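Long-range contact in secreted in xylem 3 (Fusarium oxysporum, PDB 5OD4), which is a fungal effector, also called Avr2, with immune-suppressing activity in the host plant, where it can also be recognised: residues Tyr38-Tyr51 and Leu59-His71. Sequence-based numbering, arbitrary orientation.
Sequences YERAGNSGLNHRIY and LRTVIDVAPPDGH. With EDO (1,2-ethanediol), chain C.
Arg49 and Tyr51 both reach Asp64 across an antiparallel beta hairpin, strands 47-53 and 60-66, in one sheet of the beta-sandwich. All three side chains lie on the same face of the sheet. Arg49 forms a salt bridge side-on: NE lies 2.8 Å from Asp64 OD2, on the anti lone pair of that oxygen. Arg49 NH2 bonds the same oxygen less straight, with an N-H...O angle of 137°. Tyr51 OH gives a third bond to Asp64 OD2, 2.7 Å long, on the syn side but well out of the carboxylate plane. Three donors on one oxygen would probably stabilise the carboxylate charge. Tyr51 also lays one ring face on Val62, whose CB is 3.8 Å from the ring centroid, a CH-pi contact. Tyr51 chi1 of 63° sets CG between the backbone N and the carbonyl carbon, and the ring leans over the neighbouring strand. Paired backbone bonds at Asn47-Ala66, Arg49-Asp64 and Tyr51-Val62 fix the register. Ile50, Ile63 and Val65 lie on the opposite face. There Ile50 CG1 packs on Ile63 CG1, and Leu46 CD1 reaches Val65 CG1 from just before the strand. Leu46, Ile50 and Val65 touch strand 119-127 of the other sheet, in the sandwich interior. Further out, Asp35 pairs with Arg49 NH1, and Thr110 binds Asp64 OD1. The Tyr38 ring covers the Arg49 side chain, with CE2 3.4 Å above the guanidinium plane.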
loop_
_atom_site.group_PDB
_atom_site.type_symbol
_atom_site.label_atom_id
_atom_site.label_comp_id
_atom_site.label_asym_id
_atom_site.label_seq_id
_atom_site.Cartn_x
_atom_site.Cartn_y
_atom_site.Cartn_z
ATOM N N TYR A 38 7.288 9.290 -6.003
ATOM C CA TYR A 38 6.948 7.952 -6.415
ATOM C C TYR A 38 8.187 7.130 -6.678
ATOM O O TYR A 38 9.189 7.664 -7.183
ATOM C CB TYR A 38 6.059 7.991 -7.685
ATOM C CG TYR A 38 4.605 8.306 -7.431
ATOM C CD1 TYR A 38 3.698 7.300 -7.177
ATOM C CD2 TYR A 38 4.104 9.595 -7.483
ATOM C CE1 TYR A 38 2.342 7.542 -7.006
ATOM C CE2 TYR A 38 2.756 9.860 -7.323
ATOM C CZ TYR A 38 1.875 8.824 -7.085
ATOM O OH TYR A 38 0.537 9.044 -6.934
ATOM N N GLU A 39 8.100 5.820 -6.424
ATOM C CA GLU A 39 9.140 4.844 -6.722
ATOM C C GLU A 39 8.528 3.708 -7.492
ATOM O O GLU A 39 7.355 3.400 -7.336
ATOM C CB GLU A 39 9.789 4.348 -5.440
ATOM C CG GLU A 39 10.489 5.470 -4.709
ATOM C CD GLU A 39 11.514 5.060 -3.711
ATOM O OE1 GLU A 39 11.600 3.852 -3.390
ATOM O OE2 GLU A 39 12.227 5.994 -3.221
ATOM N N ARG A 40 9.309 3.009 -8.302
ATOM C CA ARG A 40 8.746 1.849 -9.065
ATOM C C ARG A 40 8.401 0.784 -8.067
ATOM O O ARG A 40 9.144 0.484 -7.126
ATOM C CB ARG A 40 9.711 1.267 -10.144
ATOM C CG ARG A 40 9.237 0.104 -11.000
ATOM C CD ARG A 40 10.383 -0.424 -11.878
ATOM N NE ARG A 40 11.714 -0.298 -11.267
ATOM C CZ ARG A 40 12.474 -1.308 -10.843
ATOM N NH1 ARG A 40 12.055 -2.572 -10.921
ATOM N NH2 ARG A 40 13.668 -1.057 -10.312
ATOM N N ALA A 41 7.226 0.224 -8.300
ATOM C CA ALA A 41 6.725 -0.856 -7.479
ATOM C C ALA A 41 7.241 -2.127 -8.072
ATOM O O ALA A 41 6.480 -2.865 -8.711
ATOM C CB ALA A 41 5.210 -0.789 -7.374
ATOM N N GLY A 42 8.547 -2.425 -7.893
ATOM C CA GLY A 42 9.156 -3.648 -8.375
ATOM C C GLY A 42 8.840 -3.879 -9.832
ATOM O O GLY A 42 8.948 -2.976 -10.706
ATOM N N ASN A 43 8.484 -5.120 -10.124
ATOM C CA ASN A 43 8.200 -5.533 -11.469
ATOM C C ASN A 43 6.767 -5.412 -11.906
ATOM O O ASN A 43 6.340 -5.964 -12.897
ATOM C CB ASN A 43 8.726 -6.953 -11.603
ATOM C CG ASN A 43 10.241 -7.016 -11.426
ATOM O OD1 ASN A 43 10.962 -6.180 -11.977
ATOM N ND2 ASN A 43 10.721 -7.983 -10.647
ATOM N N SER A 44 5.980 -4.603 -11.217
ATOM C CA SER A 44 4.562 -4.497 -11.545
ATOM C C SER A 44 4.185 -3.585 -12.690
ATOM O O SER A 44 3.050 -3.627 -13.128
ATOM C CB SER A 44 3.797 -3.956 -10.308
ATOM O OG SER A 44 4.080 -2.574 -10.103
ATOM N N GLY A 45 5.088 -2.751 -13.176
ATOM C CA GLY A 45 4.724 -1.721 -14.183
ATOM C C GLY A 45 3.990 -0.494 -13.650
ATOM O O GLY A 45 3.603 0.412 -14.415
ATOM N N LEU A 46 3.879 -0.422 -12.328
ATOM C CA LEU A 46 3.265 0.701 -11.628
ATOM C C LEU A 46 4.296 1.334 -10.722
ATOM O O LEU A 46 5.330 0.747 -10.400
ATOM C CB LEU A 46 2.054 0.237 -10.806
ATOM C CG LEU A 46 0.977 -0.477 -11.595
ATOM C CD1 LEU A 46 -0.078 -0.990 -10.622
ATOM C CD2 LEU A 46 0.369 0.408 -12.667
ATOM N N ASN A 47 3.953 2.554 -10.297
ATOM C CA ASN A 47 4.692 3.269 -9.278
ATOM C C ASN A 47 3.882 3.368 -7.990
ATOM O O ASN A 47 2.648 3.246 -8.009
ATOM C CB ASN A 47 5.070 4.651 -9.758
ATOM C CG ASN A 47 6.022 4.629 -10.944
ATOM O OD1 ASN A 47 6.864 3.752 -11.031
ATOM N ND2 ASN A 47 5.920 5.638 -11.789
ATOM N N HIS A 48 4.566 3.627 -6.873
ATOM C CA HIS A 48 3.902 3.756 -5.592
ATOM C C HIS A 48 4.628 4.748 -4.720
ATOM O O HIS A 48 5.815 5.035 -4.911
ATOM C CB HIS A 48 3.792 2.400 -4.865
ATOM C CG HIS A 48 5.073 1.936 -4.236
ATOM N ND1 HIS A 48 6.251 1.743 -4.918
ATOM C CD2 HIS A 48 5.341 1.663 -2.939
ATOM C CE1 HIS A 48 7.183 1.363 -4.054
ATOM N NE2 HIS A 48 6.660 1.291 -2.850
ATOM N N ARG A 49 3.926 5.259 -3.706
ATOM C CA ARG A 49 4.579 6.003 -2.645
ATOM C C ARG A 49 3.851 5.750 -1.348
ATOM O O ARG A 49 2.636 5.597 -1.326
ATOM C CB ARG A 49 4.684 7.499 -2.955
ATOM C CG ARG A 49 3.375 8.159 -3.316
ATOM C CD ARG A 49 3.588 9.630 -3.613
ATOM N NE ARG A 49 2.316 10.283 -3.848
ATOM C CZ ARG A 49 2.193 11.521 -4.259
ATOM N NH1 ARG A 49 3.255 12.273 -4.520
ATOM N NH2 ARG A 49 0.986 12.009 -4.445
ATOM N N ILE A 50 4.622 5.726 -0.263
ATOM C CA ILE A 50 4.151 5.477 1.093
ATOM C C ILE A 50 4.666 6.632 1.923
ATOM O O ILE A 50 5.876 6.865 1.965
ATOM C CB ILE A 50 4.678 4.134 1.630
ATOM C CG1 ILE A 50 4.287 2.954 0.720
ATOM C CG2 ILE A 50 4.187 3.929 3.045
ATOM C CD1 ILE A 50 5.027 1.673 1.006
ATOM N N TYR A 51 3.768 7.391 2.531
ATOM C CA TYR A 51 4.154 8.640 3.169
ATOM C C TYR A 51 3.178 9.010 4.237
ATOM O O TYR A 51 2.226 8.297 4.483
ATOM C CB TYR A 51 4.323 9.746 2.122
ATOM C CG TYR A 51 3.078 10.097 1.359
ATOM C CD1 TYR A 51 2.634 9.312 0.293
ATOM C CD2 TYR A 51 2.354 11.224 1.659
ATOM C CE1 TYR A 51 1.510 9.651 -0.439
ATOM C CE2 TYR A 51 1.250 11.592 0.906
ATOM C CZ TYR A 51 0.833 10.815 -0.142
ATOM O OH TYR A 51 -0.254 11.206 -0.899
ATOM N N LEU A 59 -1.555 12.578 12.408
ATOM C CA LEU A 59 -0.900 12.187 11.184
ATOM C C LEU A 59 -1.677 11.073 10.538
ATOM O O LEU A 59 -2.237 10.203 11.242
ATOM C CB LEU A 59 0.552 11.715 11.438
ATOM C CG LEU A 59 1.842 12.484 11.621
ATOM C CD1 LEU A 59 3.002 11.503 11.463
ATOM C CD2 LEU A 59 1.890 13.552 10.563
ATOM N N ARG A 60 -1.668 11.083 9.203
ATOM C CA ARG A 60 -2.240 10.029 8.396
ATOM C C ARG A 60 -1.165 9.343 7.620
ATOM O O ARG A 60 -0.292 10.035 7.037
ATOM C CB ARG A 60 -3.204 10.632 7.400
ATOM C CG ARG A 60 -4.428 11.288 7.958
ATOM C CD ARG A 60 -5.507 10.341 8.390
ATOM N NE ARG A 60 -6.193 9.677 7.268
ATOM C CZ ARG A 60 -7.226 8.839 7.447
ATOM N NH1 ARG A 60 -7.663 8.576 8.666
ATOM N NH2 ARG A 60 -7.829 8.265 6.425
ATOM N N THR A 61 -1.188 8.024 7.566
ATOM C CA THR A 61 -0.344 7.250 6.642
ATOM C C THR A 61 -1.121 7.136 5.322
ATOM O O THR A 61 -2.317 6.862 5.336
ATOM C CB THR A 61 -0.050 5.880 7.226
ATOM O OG1 THR A 61 0.626 6.020 8.483
ATOM C CG2 THR A 61 0.778 5.017 6.283
ATOM N N VAL A 62 -0.411 7.325 4.215
ATOM C CA VAL A 62 -0.996 7.325 2.875
ATOM C C VAL A 62 -0.194 6.430 1.961
ATOM O O VAL A 62 1.051 6.494 1.969
ATOM C CB VAL A 62 -1.037 8.754 2.287
ATOM C CG1 VAL A 62 -1.797 8.760 0.974
ATOM C CG2 VAL A 62 -1.670 9.749 3.275
ATOM N N ILE A 63 -0.899 5.661 1.134
ATOM C CA ILE A 63 -0.280 4.929 0.039
ATOM C C ILE A 63 -0.979 5.337 -1.241
ATOM O O ILE A 63 -2.190 5.222 -1.336
ATOM C CB ILE A 63 -0.377 3.419 0.231
ATOM C CG1 ILE A 63 0.278 3.006 1.550
ATOM C CG2 ILE A 63 0.262 2.674 -0.970
ATOM C CD1 ILE A 63 0.300 1.530 1.840
ATOM N N ASP A 64 -0.199 5.768 -2.233
ATOM C CA ASP A 64 -0.698 6.023 -3.597
ATOM C C ASP A 64 -0.052 5.038 -4.549
ATOM O O ASP A 64 1.147 4.780 -4.459
ATOM C CB ASP A 64 -0.342 7.442 -4.052
ATOM C CG ASP A 64 -0.993 8.542 -3.289
ATOM O OD1 ASP A 64 -2.181 8.439 -2.911
ATOM O OD2 ASP A 64 -0.310 9.615 -3.104
ATOM N N VAL A 65 -0.853 4.559 -5.536
ATOM C CA VAL A 65 -0.363 3.656 -6.582
ATOM C C VAL A 65 -0.843 4.218 -7.906
ATOM O O VAL A 65 -2.024 4.512 -8.061
ATOM C CB VAL A 65 -0.900 2.241 -6.361
ATOM C CG1 VAL A 65 -0.461 1.329 -7.513
ATOM C CG2 VAL A 65 -0.441 1.686 -5.025
ATOM N N ALA A 66 0.071 4.353 -8.903
ATOM C CA ALA A 66 -0.328 4.943 -10.164
ATOM C C ALA A 66 0.476 4.364 -11.292
ATOM O O ALA A 66 1.633 3.945 -11.111
ATOM C CB ALA A 66 -0.149 6.456 -10.139
ATOM N N PRO A 67 -0.075 4.385 -12.509
ATOM C CA PRO A 67 0.740 4.109 -13.699
ATOM C C PRO A 67 1.856 5.135 -13.832
ATOM O O PRO A 67 1.754 6.246 -13.289
ATOM C CB PRO A 67 -0.245 4.259 -14.874
ATOM C CG PRO A 67 -1.614 4.192 -14.248
ATOM C CD PRO A 67 -1.439 4.794 -12.891
ATOM N N PRO A 68 2.920 4.812 -14.570
ATOM C CA PRO A 68 3.989 5.782 -14.827
ATOM C C PRO A 68 3.582 6.807 -15.862
ATOM O O PRO A 68 2.780 6.520 -16.754
ATOM C CB PRO A 68 5.114 4.914 -15.385
ATOM C CG PRO A 68 4.336 3.858 -16.146
ATOM C CD PRO A 68 3.183 3.524 -15.230
ATOM N N ASP A 69 4.220 7.980 -15.783
ATOM C CA ASP A 69 4.348 8.881 -16.951
ATOM C C ASP A 69 3.056 9.348 -17.549
ATOM O O ASP A 69 2.968 9.646 -18.756
ATOM C CB ASP A 69 5.269 8.265 -17.988
ATOM C CG ASP A 69 6.722 8.306 -17.572
ATOM O OD1 ASP A 69 7.072 9.200 -16.796
ATOM O OD2 ASP A 69 7.525 7.509 -18.065
ATOM N N GLY A 70 2.012 9.503 -16.724
ATOM C CA GLY A 70 0.732 9.959 -17.199
ATOM C C GLY A 70 -0.070 8.945 -17.970
ATOM O O GLY A 70 -1.113 9.292 -18.563
ATOM N N HIS A 71 0.370 7.687 -17.974
ATOM C CA HIS A 71 -0.317 6.639 -18.688
ATOM C C HIS A 71 -1.587 6.213 -17.969
ATOM O O HIS A 71 -1.796 6.448 -16.778
ATOM C CB HIS A 71 0.601 5.445 -18.891
ATOM C CG HIS A 71 1.740 5.706 -19.843
ATOM N ND1 HIS A 71 2.262 4.748 -20.663
ATOM C CD2 HIS A 71 2.442 6.824 -20.110
ATOM C CE1 HIS A 71 3.237 5.275 -21.394
ATOM N NE2 HIS A 71 3.381 6.538 -21.055
HETATM C C1 EDO C . 8.033 4.753 -1.760
HETATM O O1 EDO C . 7.454 5.750 -0.847
HETATM C C2 EDO C . 9.335 4.086 -1.328
HETATM O O2 EDO C . 9.117 3.523 -0.047
#